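PDB 4ZA6: TetR family transcriptional regulator from Rhodococcus erythropolis, which probably acts as a TetR-type, DNA-binding repressor of the qsdA gene and so controls degradation of N-acyl-homoserine lactone quorum-sensing signals. Local coordinates for residues Glu148-Val151 against Arg152-Asp155; Leu137-Thr140 against Leu141-Val145; Leu174-Ile177 against Ala178-Leu181; Pro103-Phe106 against Ile107-Met111; Ala38-Tyr41 against Arg42-Asn46. One frame throughout, in Å; residues are numbered along the deposited sequence.

Interaction 1. Residues Glu148-Val151 against Arg152-Asp155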
loop_
_atom_site.group_PDB
_atom_site.type_symbol
_atom_site.label_atom_id
_atom_site.label_comp_id
_atom_site.label_asym_id
_atom_site.label_seq_id
_atom_site.Cartn_x
_atom_site.Cartn_y
_atom_site.Cartn_z
ATOM N N GLU A 148 4.762 11.426 -0.158
ATOM C CA GLU A 148 3.586 11.514 0.707
ATOM C C GLU A 148 2.393 12.125 -0.066
ATOM O O GLU A 148 1.279 11.607 0.027
ATOM C CB GLU A 148 3.927 12.326 1.984
ATOM C CG GLU A 148 2.749 12.612 2.901
ATOM C CD GLU A 148 2.099 11.455 3.636
ATOM O OE1 GLU A 148 2.652 10.333 3.623
ATOM O OE2 GLU A 148 1.037 11.687 4.253
ATOM N N ALA A 149 2.648 13.184 -0.869
ATOM C CA ALA A 149 1.616 13.861 -1.664
ATOM C C ALA A 149 1.011 12.933 -2.728
ATOM O O ALA A 149 -0.206 12.904 -2.875
ATOM C CB ALA A 149 2.185 15.106 -2.318
ATOM N N LEU A 150 1.858 12.166 -3.437
ATOM C CA LEU A 150 1.424 11.215 -4.466
ATOM C C LEU A 150 0.499 10.158 -3.849
ATOM O O LEU A 150 -0.569 9.914 -4.387
ATOM C CB LEU A 150 2.628 10.521 -5.164
ATOM C CG LEU A 150 3.432 11.309 -6.237
ATOM C CD1 LEU A 150 4.407 10.402 -6.963
ATOM C CD2 LEU A 150 2.519 11.920 -7.304
ATOM N N VAL A 151 0.885 9.587 -2.691
ATOM C CA VAL A 151 0.103 8.564 -1.989
ATOM C C VAL A 151 -1.252 9.138 -1.560
ATOM O O VAL A 151 -2.292 8.511 -1.818
ATOM C CB VAL A 151 0.910 8.007 -0.775
ATOM C CG1 VAL A 151 0.037 7.149 0.161
ATOM C CG2 VAL A 151 2.113 7.218 -1.264
ATOM N N ARG A 152 -1.238 10.305 -0.898
ATOM C CA ARG A 152 -2.467 10.959 -0.407
ATOM C C ARG A 152 -3.469 11.290 -1.513
ATOM O O ARG A 152 -4.667 11.200 -1.268
ATOM C CB ARG A 152 -2.141 12.246 0.366
ATOM C CG ARG A 152 -1.389 12.041 1.693
ATOM C CD ARG A 152 -2.251 11.484 2.798
ATOM N NE ARG A 152 -3.281 12.446 3.203
ATOM C CZ ARG A 152 -4.270 12.155 4.041
ATOM N NH1 ARG A 152 -4.388 10.931 4.533
ATOM N NH2 ARG A 152 -5.161 13.079 4.373
ATOM N N ILE A 153 -2.982 11.733 -2.705
ATOM C CA ILE A 153 -3.847 12.123 -3.835
ATOM C C ILE A 153 -4.393 10.946 -4.573
ATOM O O ILE A 153 -5.465 11.068 -5.148
ATOM C CB ILE A 153 -3.252 13.147 -4.854
ATOM C CG1 ILE A 153 -1.954 12.677 -5.535
ATOM C CG2 ILE A 153 -3.235 14.540 -4.323
ATOM C CD1 ILE A 153 -1.300 13.617 -6.395
ATOM N N CYS A 154 -3.637 9.830 -4.604
ATOM C CA CYS A 154 -3.974 8.607 -5.326
ATOM C C CYS A 154 -4.846 7.647 -4.602
ATOM O O CYS A 154 -5.697 7.034 -5.242
ATOM C CB CYS A 154 -2.710 7.910 -5.819
ATOM S SG CYS A 154 -1.803 8.855 -7.062
ATOM N N ASP A 155 -4.570 7.402 -3.306
ATOM C CA ASP A 155 -5.287 6.358 -2.604
ATOM C C ASP A 155 -6.819 6.453 -2.544
ATOM O O ASP A 155 -7.489 5.420 -2.739
ATOM C CB ASP A 155 -4.619 5.945 -1.307
ATOM C CG ASP A 155 -4.503 6.995 -0.226
ATOM O OD1 ASP A 155 -5.179 8.073 -0.343
ATOM O OD2 ASP A 155 -3.765 6.742 0.753
#

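Interaction 2. Residues Leu137-Thr140 against Leu141-Val145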
loop_
_atom_site.group_PDB
_atom_site.type_symbol
_atom_site.label_atom_id
_atom_site.label_comp_id
_atom_site.label_asym_id
_atom_site.label_seq_id
_atom_site.Cartn_x
_atom_site.Cartn_y
_atom_site.Cartn_z
ATOM N N LEU A 137 14.855 13.152 -13.402
ATOM C CA LEU A 137 13.729 13.875 -12.826
ATOM C C LEU A 137 14.141 15.197 -12.192
ATOM O O LEU A 137 15.080 15.253 -11.401
ATOM C CB LEU A 137 12.997 12.958 -11.800
ATOM C CG LEU A 137 11.710 13.498 -11.137
ATOM C CD1 LEU A 137 10.559 13.591 -12.119
ATOM C CD2 LEU A 137 11.317 12.624 -9.970
ATOM N N THR A 138 13.385 16.233 -12.480
ATOM C CA THR A 138 13.600 17.546 -11.894
ATOM C C THR A 138 12.440 17.830 -10.922
ATOM O O THR A 138 11.278 17.829 -11.327
ATOM C CB THR A 138 13.779 18.610 -12.993
ATOM O OG1 THR A 138 14.845 18.193 -13.836
ATOM C CG2 THR A 138 14.115 19.986 -12.428
ATOM N N ILE A 139 12.764 17.995 -9.628
ATOM C CA ILE A 139 11.762 18.281 -8.608
ATOM C C ILE A 139 12.132 19.507 -7.809
ATOM O O ILE A 139 13.321 19.831 -7.708
ATOM C CB ILE A 139 11.429 17.056 -7.709
ATOM C CG1 ILE A 139 12.662 16.544 -6.924
ATOM C CG2 ILE A 139 10.722 15.968 -8.520
ATOM C CD1 ILE A 139 12.368 15.360 -5.911
ATOM N N THR A 140 11.111 20.215 -7.288
ATOM C CA THR A 140 11.302 21.446 -6.498
ATOM C C THR A 140 11.070 21.208 -5.020
ATOM O O THR A 140 11.555 21.972 -4.191
ATOM C CB THR A 140 10.481 22.634 -7.044
ATOM O OG1 THR A 140 9.095 22.290 -7.157
ATOM C CG2 THR A 140 11.004 23.128 -8.367
ATOM N N LEU A 141 10.340 20.142 -4.693
ATOM C CA LEU A 141 10.051 19.739 -3.325
ATOM C C LEU A 141 10.792 18.453 -3.059
ATOM O O LEU A 141 11.238 17.803 -4.007
ATOM C CB LEU A 141 8.531 19.616 -3.096
ATOM C CG LEU A 141 7.746 20.907 -3.438
ATOM C CD1 LEU A 141 6.265 20.657 -3.530
ATOM C CD2 LEU A 141 8.075 22.046 -2.474
ATOM N N SER A 142 10.990 18.110 -1.783
ATOM C CA SER A 142 11.760 16.912 -1.444
ATOM C C SER A 142 11.050 15.619 -1.863
ATOM O O SER A 142 9.811 15.611 -1.935
ATOM C CB SER A 142 12.098 16.897 0.050
ATOM O OG SER A 142 10.993 16.476 0.835
ATOM N N PRO A 143 11.804 14.528 -2.153
ATOM C CA PRO A 143 11.154 13.248 -2.501
ATOM C C PRO A 143 10.159 12.781 -1.429
ATOM O O PRO A 143 9.181 12.141 -1.778
ATOM C CB PRO A 143 12.336 12.273 -2.596
ATOM C CG PRO A 143 13.497 13.119 -2.912
ATOM C CD PRO A 143 13.280 14.388 -2.164
ATOM N N GLN A 144 10.438 13.085 -0.136
ATOM C CA GLN A 144 9.620 12.726 1.026
ATOM C C GLN A 144 8.311 13.474 0.959
ATOM O O GLN A 144 7.257 12.869 1.160
ATOM C CB GLN A 144 10.350 13.029 2.369
ATOM C CG GLN A 144 11.518 12.079 2.699
ATOM C CD GLN A 144 12.755 12.261 1.827
ATOM O OE1 GLN A 144 13.150 13.382 1.442
ATOM N NE2 GLN A 144 13.387 11.147 1.477
ATOM N N VAL A 145 8.374 14.782 0.644
ATOM C CA VAL A 145 7.185 15.640 0.482
ATOM C C VAL A 145 6.350 15.170 -0.732
ATOM O O VAL A 145 5.134 14.980 -0.615
ATOM C CB VAL A 145 7.555 17.161 0.411
ATOM C CG1 VAL A 145 6.357 18.007 -0.033
ATOM C CG2 VAL A 145 8.076 17.645 1.762
#

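Interaction 3. Residues Leu174-Ile177 against Ala178-Leu181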
loop_
_atom_site.group_PDB
_atom_site.type_symbol
_atom_site.label_atom_id
_atom_site.label_comp_id
_atom_site.label_asym_id
_atom_site.label_seq_id
_atom_site.Cartn_x
_atom_site.Cartn_y
_atom_site.Cartn_z
ATOM N N LEU A 174 -3.586 8.580 -12.012
ATOM C CA LEU A 174 -2.416 8.782 -12.873
ATOM C C LEU A 174 -2.297 10.221 -13.365
ATOM O O LEU A 174 -1.178 10.746 -13.499
ATOM C CB LEU A 174 -2.469 7.801 -14.048
ATOM C CG LEU A 174 -2.153 6.339 -13.673
ATOM C CD1 LEU A 174 -2.342 5.414 -14.872
ATOM C CD2 LEU A 174 -0.755 6.201 -13.115
ATOM N N ASP A 175 -3.457 10.852 -13.670
ATOM C CA ASP A 175 -3.514 12.243 -14.130
ATOM C C ASP A 175 -2.975 13.158 -13.035
ATOM O O ASP A 175 -2.236 14.101 -13.331
ATOM C CB ASP A 175 -4.955 12.631 -14.484
ATOM C CG ASP A 175 -5.514 12.022 -15.753
ATOM O OD1 ASP A 175 -4.723 11.733 -16.664
ATOM O OD2 ASP A 175 -6.761 11.902 -15.856
ATOM N N LEU A 176 -3.316 12.851 -11.768
ATOM C CA LEU A 176 -2.855 13.594 -10.577
ATOM C C LEU A 176 -1.346 13.424 -10.341
ATOM O O LEU A 176 -0.675 14.398 -10.000
ATOM C CB LEU A 176 -3.652 13.186 -9.340
ATOM C CG LEU A 176 -5.078 13.758 -9.261
ATOM C CD1 LEU A 176 -5.901 12.995 -8.238
ATOM C CD2 LEU A 176 -5.071 15.262 -8.900
ATOM N N ILE A 177 -0.811 12.204 -10.563
ATOM C CA ILE A 177 0.636 11.929 -10.467
ATOM C C ILE A 177 1.368 12.752 -11.523
ATOM O O ILE A 177 2.343 13.434 -11.187
ATOM C CB ILE A 177 0.961 10.426 -10.581
ATOM C CG1 ILE A 177 0.332 9.647 -9.435
ATOM C CG2 ILE A 177 2.481 10.185 -10.649
ATOM C CD1 ILE A 177 0.140 8.181 -9.759
ATOM N N ALA A 178 0.885 12.700 -12.792
ATOM C CA ALA A 178 1.446 13.473 -13.916
ATOM C C ALA A 178 1.502 14.966 -13.555
ATOM O O ALA A 178 2.565 15.565 -13.624
ATOM C CB ALA A 178 0.591 13.290 -15.157
ATOM N N LEU A 179 0.363 15.536 -13.102
ATOM C CA LEU A 179 0.244 16.936 -12.675
ATOM C C LEU A 179 1.210 17.260 -11.558
ATOM O O LEU A 179 1.858 18.293 -11.610
ATOM C CB LEU A 179 -1.201 17.220 -12.233
ATOM C CG LEU A 179 -1.517 18.602 -11.692
ATOM C CD1 LEU A 179 -1.555 19.664 -12.820
ATOM C CD2 LEU A 179 -2.819 18.576 -10.919
ATOM N N LEU A 180 1.352 16.369 -10.567
ATOM C CA LEU A 180 2.304 16.582 -9.484
ATOM C C LEU A 180 3.761 16.571 -9.995
ATOM O O LEU A 180 4.588 17.320 -9.490
ATOM C CB LEU A 180 2.125 15.528 -8.388
ATOM C CG LEU A 180 2.258 16.092 -6.985
ATOM C CD1 LEU A 180 0.911 16.328 -6.364
ATOM C CD2 LEU A 180 3.134 15.208 -6.105
ATOM N N LEU A 181 4.055 15.755 -11.011
ATOM C CA LEU A 181 5.397 15.646 -11.592
ATOM C C LEU A 181 5.692 16.740 -12.644
ATOM O O LEU A 181 6.801 16.801 -13.176
ATOM C CB LEU A 181 5.586 14.259 -12.233
ATOM C CG LEU A 181 5.455 13.011 -11.360
ATOM C CD1 LEU A 181 5.595 11.749 -12.201
ATOM C CD2 LEU A 181 6.420 13.013 -10.186
#

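Interaction 4. Residues Pro103-Phe106 against Ile107-Met111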
loop_
_atom_site.group_PDB
_atom_site.type_symbol
_atom_site.label_atom_id
_atom_site.label_comp_id
_atom_site.label_asym_id
_atom_site.label_seq_id
_atom_site.Cartn_x
_atom_site.Cartn_y
_atom_site.Cartn_z
ATOM N N PRO A 103 -15.122 -3.037 5.531
ATOM C CA PRO A 103 -14.773 -1.821 4.786
ATOM C C PRO A 103 -14.275 -0.652 5.632
ATOM O O PRO A 103 -13.293 -0.025 5.244
ATOM C CB PRO A 103 -16.044 -1.520 3.993
ATOM C CG PRO A 103 -17.142 -2.135 4.821
ATOM C CD PRO A 103 -16.540 -3.402 5.306
ATOM N N MET A 104 -14.900 -0.392 6.785
ATOM C CA MET A 104 -14.536 0.711 7.681
ATOM C C MET A 104 -13.142 0.545 8.282
ATOM O O MET A 104 -12.413 1.531 8.408
ATOM C CB MET A 104 -15.588 0.900 8.789
ATOM C CG MET A 104 -16.939 1.379 8.266
ATOM S SD MET A 104 -18.112 1.783 9.595
ATOM C CE MET A 104 -17.407 3.349 10.189
ATOM N N VAL A 105 -12.760 -0.697 8.643
ATOM C CA VAL A 105 -11.417 -0.985 9.174
ATOM C C VAL A 105 -10.429 -0.659 8.081
ATOM O O VAL A 105 -9.471 0.069 8.332
ATOM C CB VAL A 105 -11.275 -2.461 9.661
ATOM C CG1 VAL A 105 -9.823 -2.821 9.962
ATOM C CG2 VAL A 105 -12.137 -2.719 10.893
ATOM N N PHE A 106 -10.687 -1.157 6.846
ATOM C CA PHE A 106 -9.788 -0.913 5.721
ATOM C C PHE A 106 -9.660 0.573 5.331
ATOM O O PHE A 106 -8.536 1.023 5.056
ATOM C CB PHE A 106 -10.127 -1.791 4.496
ATOM C CG PHE A 106 -9.083 -1.644 3.420
ATOM C CD1 PHE A 106 -7.839 -2.243 3.551
ATOM C CD2 PHE A 106 -9.291 -0.792 2.340
ATOM C CE1 PHE A 106 -6.833 -2.031 2.592
ATOM C CE2 PHE A 106 -8.301 -0.612 1.367
ATOM C CZ PHE A 106 -7.072 -1.226 1.507
ATOM N N ILE A 107 -10.776 1.327 5.316
ATOM C CA ILE A 107 -10.722 2.754 4.971
ATOM C C ILE A 107 -9.723 3.439 5.897
ATOM O O ILE A 107 -8.850 4.188 5.429
ATOM C CB ILE A 107 -12.116 3.455 4.981
ATOM C CG1 ILE A 107 -13.012 2.951 3.812
ATOM C CG2 ILE A 107 -11.927 4.994 4.860
ATOM C CD1 ILE A 107 -14.542 3.269 3.966
ATOM N N LYS A 108 -9.824 3.124 7.209
ATOM C CA LYS A 108 -8.960 3.646 8.269
ATOM C C LYS A 108 -7.499 3.261 8.058
ATOM O O LYS A 108 -6.631 4.129 8.103
ATOM C CB LYS A 108 -9.472 3.187 9.644
ATOM C CG LYS A 108 -8.674 3.704 10.822
ATOM C CD LYS A 108 -9.412 3.489 12.121
ATOM C CE LYS A 108 -8.702 4.176 13.245
ATOM N NZ LYS A 108 -7.625 3.336 13.850
ATOM N N LEU A 109 -7.217 1.975 7.845
ATOM C CA LEU A 109 -5.835 1.504 7.636
ATOM C C LEU A 109 -5.154 2.043 6.357
ATOM O O LEU A 109 -3.950 2.306 6.356
ATOM C CB LEU A 109 -5.818 -0.039 7.629
ATOM C CG LEU A 109 -6.239 -0.730 8.920
ATOM C CD1 LEU A 109 -6.196 -2.229 8.752
ATOM C CD2 LEU A 109 -5.360 -0.323 10.083
ATOM N N ALA A 110 -5.934 2.212 5.283
ATOM C CA ALA A 110 -5.432 2.647 3.979
ATOM C C ALA A 110 -5.426 4.141 3.709
ATOM O O ALA A 110 -4.570 4.606 2.968
ATOM C CB ALA A 110 -6.207 1.948 2.876
ATOM N N MET A 111 -6.441 4.872 4.184
ATOM C CA MET A 111 -6.601 6.289 3.807
ATOM C C MET A 111 -6.436 7.323 4.893
ATOM O O MET A 111 -6.613 8.511 4.652
ATOM C CB MET A 111 -7.883 6.474 3.000
ATOM C CG MET A 111 -7.727 5.942 1.590
ATOM S SD MET A 111 -9.284 5.788 0.752
ATOM C CE MET A 111 -9.941 4.228 1.486
#

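Interaction 5. Residues Ala38-Tyr41 against Arg42-Asn46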
loop_
_atom_site.group_PDB
_atom_site.type_symbol
_atom_site.label_atom_id
_atom_site.label_comp_id
_atom_site.label_asym_id
_atom_site.label_seq_id
_atom_site.Cartn_x
_atom_site.Cartn_y
_atom_site.Cartn_z
ATOM N N ALA A 38 -2.690 -11.987 26.008
ATOM C CA ALA A 38 -1.936 -10.871 26.571
ATOM C C ALA A 38 -0.539 -10.777 25.938
ATOM O O ALA A 38 -0.113 -9.679 25.619
ATOM C CB ALA A 38 -1.824 -11.031 28.087
ATOM N N THR A 39 0.169 -11.925 25.777
ATOM C CA THR A 39 1.496 -12.012 25.147
ATOM C C THR A 39 1.399 -11.522 23.682
ATOM O O THR A 39 2.225 -10.704 23.237
ATOM C CB THR A 39 2.016 -13.460 25.262
ATOM O OG1 THR A 39 2.256 -13.749 26.636
ATOM C CG2 THR A 39 3.294 -13.713 24.445
ATOM N N LEU A 40 0.375 -12.008 22.945
ATOM C CA LEU A 40 0.150 -11.586 21.558
ATOM C C LEU A 40 -0.022 -10.056 21.431
ATOM O O LEU A 40 0.655 -9.449 20.597
ATOM C CB LEU A 40 -1.026 -12.344 20.904
ATOM C CG LEU A 40 -1.340 -11.937 19.442
ATOM C CD1 LEU A 40 -0.165 -12.262 18.512
ATOM C CD2 LEU A 40 -2.604 -12.577 18.945
ATOM N N TYR A 41 -0.876 -9.434 22.287
ATOM C CA TYR A 41 -1.104 -7.974 22.286
ATOM C C TYR A 41 0.210 -7.218 22.511
ATOM O O TYR A 41 0.486 -6.244 21.807
ATOM C CB TYR A 41 -2.166 -7.544 23.329
ATOM C CG TYR A 41 -2.274 -6.035 23.455
ATOM C CD1 TYR A 41 -3.015 -5.289 22.542
ATOM C CD2 TYR A 41 -1.583 -5.346 24.449
ATOM C CE1 TYR A 41 -3.068 -3.897 22.616
ATOM C CE2 TYR A 41 -1.623 -3.953 24.531
ATOM C CZ TYR A 41 -2.373 -3.233 23.614
ATOM O OH TYR A 41 -2.446 -1.863 23.699
ATOM N N ARG A 42 1.022 -7.688 23.485
ATOM C CA ARG A 42 2.334 -7.132 23.821
ATOM C C ARG A 42 3.273 -7.182 22.618
ATOM O O ARG A 42 4.041 -6.240 22.406
ATOM C CB ARG A 42 2.933 -7.903 24.999
ATOM C CG ARG A 42 3.955 -7.119 25.815
ATOM C CD ARG A 42 4.249 -7.763 27.164
ATOM N NE ARG A 42 4.766 -9.129 27.042
ATOM C CZ ARG A 42 4.157 -10.209 27.523
ATOM N NH1 ARG A 42 3.013 -10.096 28.185
ATOM N NH2 ARG A 42 4.694 -11.409 27.359
ATOM N N TRP A 43 3.171 -8.246 21.798
ATOM C CA TRP A 43 4.017 -8.425 20.620
ATOM C C TRP A 43 3.642 -7.573 19.427
ATOM O O TRP A 43 4.530 -7.022 18.787
ATOM C CB TRP A 43 4.038 -9.901 20.181
ATOM C CG TRP A 43 4.811 -10.838 21.083
ATOM C CD1 TRP A 43 5.459 -10.531 22.246
ATOM C CD2 TRP A 43 4.951 -12.255 20.906
ATOM N NE1 TRP A 43 6.030 -11.666 22.783
ATOM C CE2 TRP A 43 5.744 -12.736 21.972
ATOM C CE3 TRP A 43 4.509 -13.161 19.926
ATOM C CZ2 TRP A 43 6.083 -14.090 22.101
ATOM C CZ3 TRP A 43 4.865 -14.498 20.044
ATOM C CH2 TRP A 43 5.670 -14.945 21.102
ATOM N N VAL A 44 2.349 -7.542 19.060
ATOM C CA VAL A 44 1.896 -6.869 17.840
ATOM C C VAL A 44 0.842 -5.756 18.001
ATOM O O VAL A 44 0.501 -5.087 17.023
ATOM C CB VAL A 44 1.449 -7.913 16.787
ATOM C CG1 VAL A 44 2.615 -8.801 16.340
ATOM C CG2 VAL A 44 0.270 -8.747 17.297
ATOM N N GLY A 45 0.324 -5.579 19.205
ATOM C CA GLY A 45 -0.723 -4.596 19.435
ATOM C C GLY A 45 -2.071 -5.199 19.114
ATOM O O GLY A 45 -2.205 -6.428 19.025
ATOM N N ASN A 46 -3.084 -4.350 18.946
ATOM C CA ASN A 46 -4.420 -4.841 18.633
ATOM C C ASN A 46 -4.519 -5.370 17.179
ATOM O O ASN A 46 -3.546 -5.296 16.414
ATOM C CB ASN A 46 -5.496 -3.779 18.958
ATOM C CG ASN A 46 -5.385 -2.477 18.197
ATOM O OD1 ASN A 46 -5.134 -2.430 16.986
ATOM N ND2 ASN A 46 -5.639 -1.378 18.883
#

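Interaction 1. Residues Glu148-Val151 against Arg152-Asp155
E148 swings CG over beside its own carbonyl carbon (chi1 174°) and R152 is bent at chi2 and chi3, so that the two long side chains, one helical turn apart, run side by side and point the same way. Their carboxylate and guanidinium planes are almost parallel, 4° apart, yet the charged ends do not clasp: OE2 of E148 rests on the aliphatic part of R152, 3.5 Å from its CG, and lies 4.5 Å from NE, well out of the guanidinium plane. Any attraction is probably a through-space one between charges, and NH1 of R152 finds its salt bridge at E117. One turn on, D155 has CG wedged between its own N and carbonyl carbon (chi1 63°), which sets the carboxylate beside the carbonyl of V151, with CG 3.1 Å from V151 O. OD2 also comes near E117, a like-charge approach that the R152-E117 salt bridge probably eases. I153 packs CG1 3.2 Å from A149 O and 3.3 Å from L150 O, while its CD1 meets CD2 of L150 at 4.3 Å. Main-chain bonds such as D155 N to V151 O (2.9 Å) hold the turns. L150 and C154 face helix 170-181, whereas E148 and V151 meet helix 115-133: a helix packed against two others, as in the all-helical ligand-binding domain of TetR regulators.

Interaction 2. Residues Leu137-Thr140 against Leu141-Val145
L141, T140 and I139 carry most of this turn, and they do so by covering backbone as much as by meeting each other. L141 holds CG beside its own backbone N (chi1 -56°), which turns the side chain back along the preceding peptide: CG lies 3.7 Å from T140 C, and CD2 lies 3.9 Å from T140 O. T140 crosses it at a slant, its OG1 4.2 Å from CG of L141. I139 reaches further. Its CG1 sits between the backbone N and the carbonyl carbon (chi1 61°), and the chain then extends straight, carrying CD1 across the loop to within 3.3 Å of L141 O. The same methyl abuts the pyrrolidine ring of P143, 3.9 Å from CG and 4.0 Å from CD, so a single carbon touches both the peptide leading into the helix and the first residue of that helix. V132 of helix 115-133 and L146 also border I139, closing the apolar patch. Between these residues S142 takes the N-cap position: its OG accepts from V145 N at 3.1 Å, the N-H pointing at it with an angle of 160°. L141, just before the cap, packs on L146, four residues beyond it. The serine N-cap followed by proline, together with this leucine pair, makes up a capped helix N-terminus with a hydrophobic staple.

Interaction 3. Residues Leu174-Ile177 against Ala178-Leu181
I177 and L181 lie one turn apart on helix 170-181, the last helix of the all-helical C-terminal domain of this TetR-type regulator. Main-chain bonding is regular: A178 N to L174 O is nearly straight, with an N-H...O angle of 170°, while the bond L181 N to I177 O, at 2.9 Å, is more bent at 143°. Apolar contact follows two faces. On one, I177 and L181 run side by side and point the same way, CG2 of I177 meeting CD1 of L181 at 3.8 Å. L181 turns CG away from its own carbonyl carbon (chi1 -60°), which brings that atom to 3.1 Å from I177 O, a tight approach to that oxygen. Cut back to an alanine, L181 would probably leave CG2 of I177 without its neighbour and open a gap against P75, which the leucine also touches. L174 and I177 continue this face onto L79, M86 and F82 of helix 74-90. Beside it, L176 and L180 lean on helix 143-158, through H157 in the one case and L150 and I153 in the other. A178 fits in closely, its CB 3.5 Å from both L174 O and D175 O. The one charged group, D175, turns outward to a salt bridge with R185. On that outer side the leucines meet more loosely: CD2 of L176 and CD2 of L179 are 4.5 Å apart.

Interaction 4. Residues Pro103-Phe106 against Ile107-Met111
F106 and A110 form the tight side of this short helix. With CG of F106 anti to the backbone N (chi1 -173°), that atom lies beside the carbonyl carbon, which carries the ring toward A110, and CB of A110 comes up over one face, 3.9 Å from the centroid and 26° off the normal. This CH-pi contact is offset toward the rim, so CE2 and CZ are the nearest ring atoms, each 3.6 Å from A110 CB. Y159 meets the ring edge-to-face, and L55, L95 and L98 crowd round it. Alongside, CG1 of V105 touches CD1 of L109 at 3.9 Å, and both side chains press on L51 of helix 47-69. The solvent side is looser: M104 and K108 are exposed, and the main-chain bond joining them, K108 N to M104 O, is long at 3.3 Å. On the packed side A110 N to F106 O measures 2.9 Å. With an alanine in place of F106, CB of A110 is likely to be uncovered and the ring of Y159 left without its aromatic partner. A 2-methyl-2,4-pentanediol molecule, probably from the crystallisation liquor, sits about 4 Å from the F106 side chain, so this largely apolar, aromatic surface may line part of a pocket for small molecules.

Interaction 5. Residues Ala38-Tyr41 against Arg42-Asn46
T39 and W43 pack together on helix 37-44, the second helix of the TetR-type helix-turn-helix and so probably the one that reads DNA. From the W43 backbone outward, CB rests 3.4 Å from L40 O. CG and CD1 then pass over the carbonyl of T39, each 3.4 Å from its O, which lies over one face of the indole. CD2 and NE1 are near both that oxygen and the T39 methyl. Further out the methyl takes over: T39 CG2 is 3.6 Å from CE2 and 3.7 Å from CZ2, a CH-pi contact over the six-membered ring, 28° off its normal. T39 sets OG1 beside its own N (chi1 -67°), which turns CG2 toward the indole. Beyond, the indole touches V35 and P2, and E6 of helix 4-19. R42 bends at chi3 and lays one guanidinium face over CA of T39. L40, buried against M26, L29 and L33, fixes the helix to its helix-turn-helix partner. The chain leaves the helix at G45, which has positive phi, and OD1 of N46 accepts from E49 N, capping the next helix. G45 N donates a hydrogen bond to Y41 O, 2.7 Å away.

Interactions 1, 2 and 3 gather on one side of the chain: the first two share helix 143-158, and interactions 1 and 3 meet directly where L150, I153 and C154 pack on I177 and L180. Interaction 4 touches the same helix at R152 and D155, beside the backbone of A110 and M111. Interaction 5 stands apart in the DNA-binding region, its centre about 40 Å from that of interaction 3. Chemistry follows place. The partly buried helical contacts rely on aliphatic packing, with charges added in interaction 1; aromatic faces take a methyl in both interaction 4 and interaction 5. The two surface contacts mark helix boundaries, a capped start in interaction 2 and a glycine exit in interaction 5.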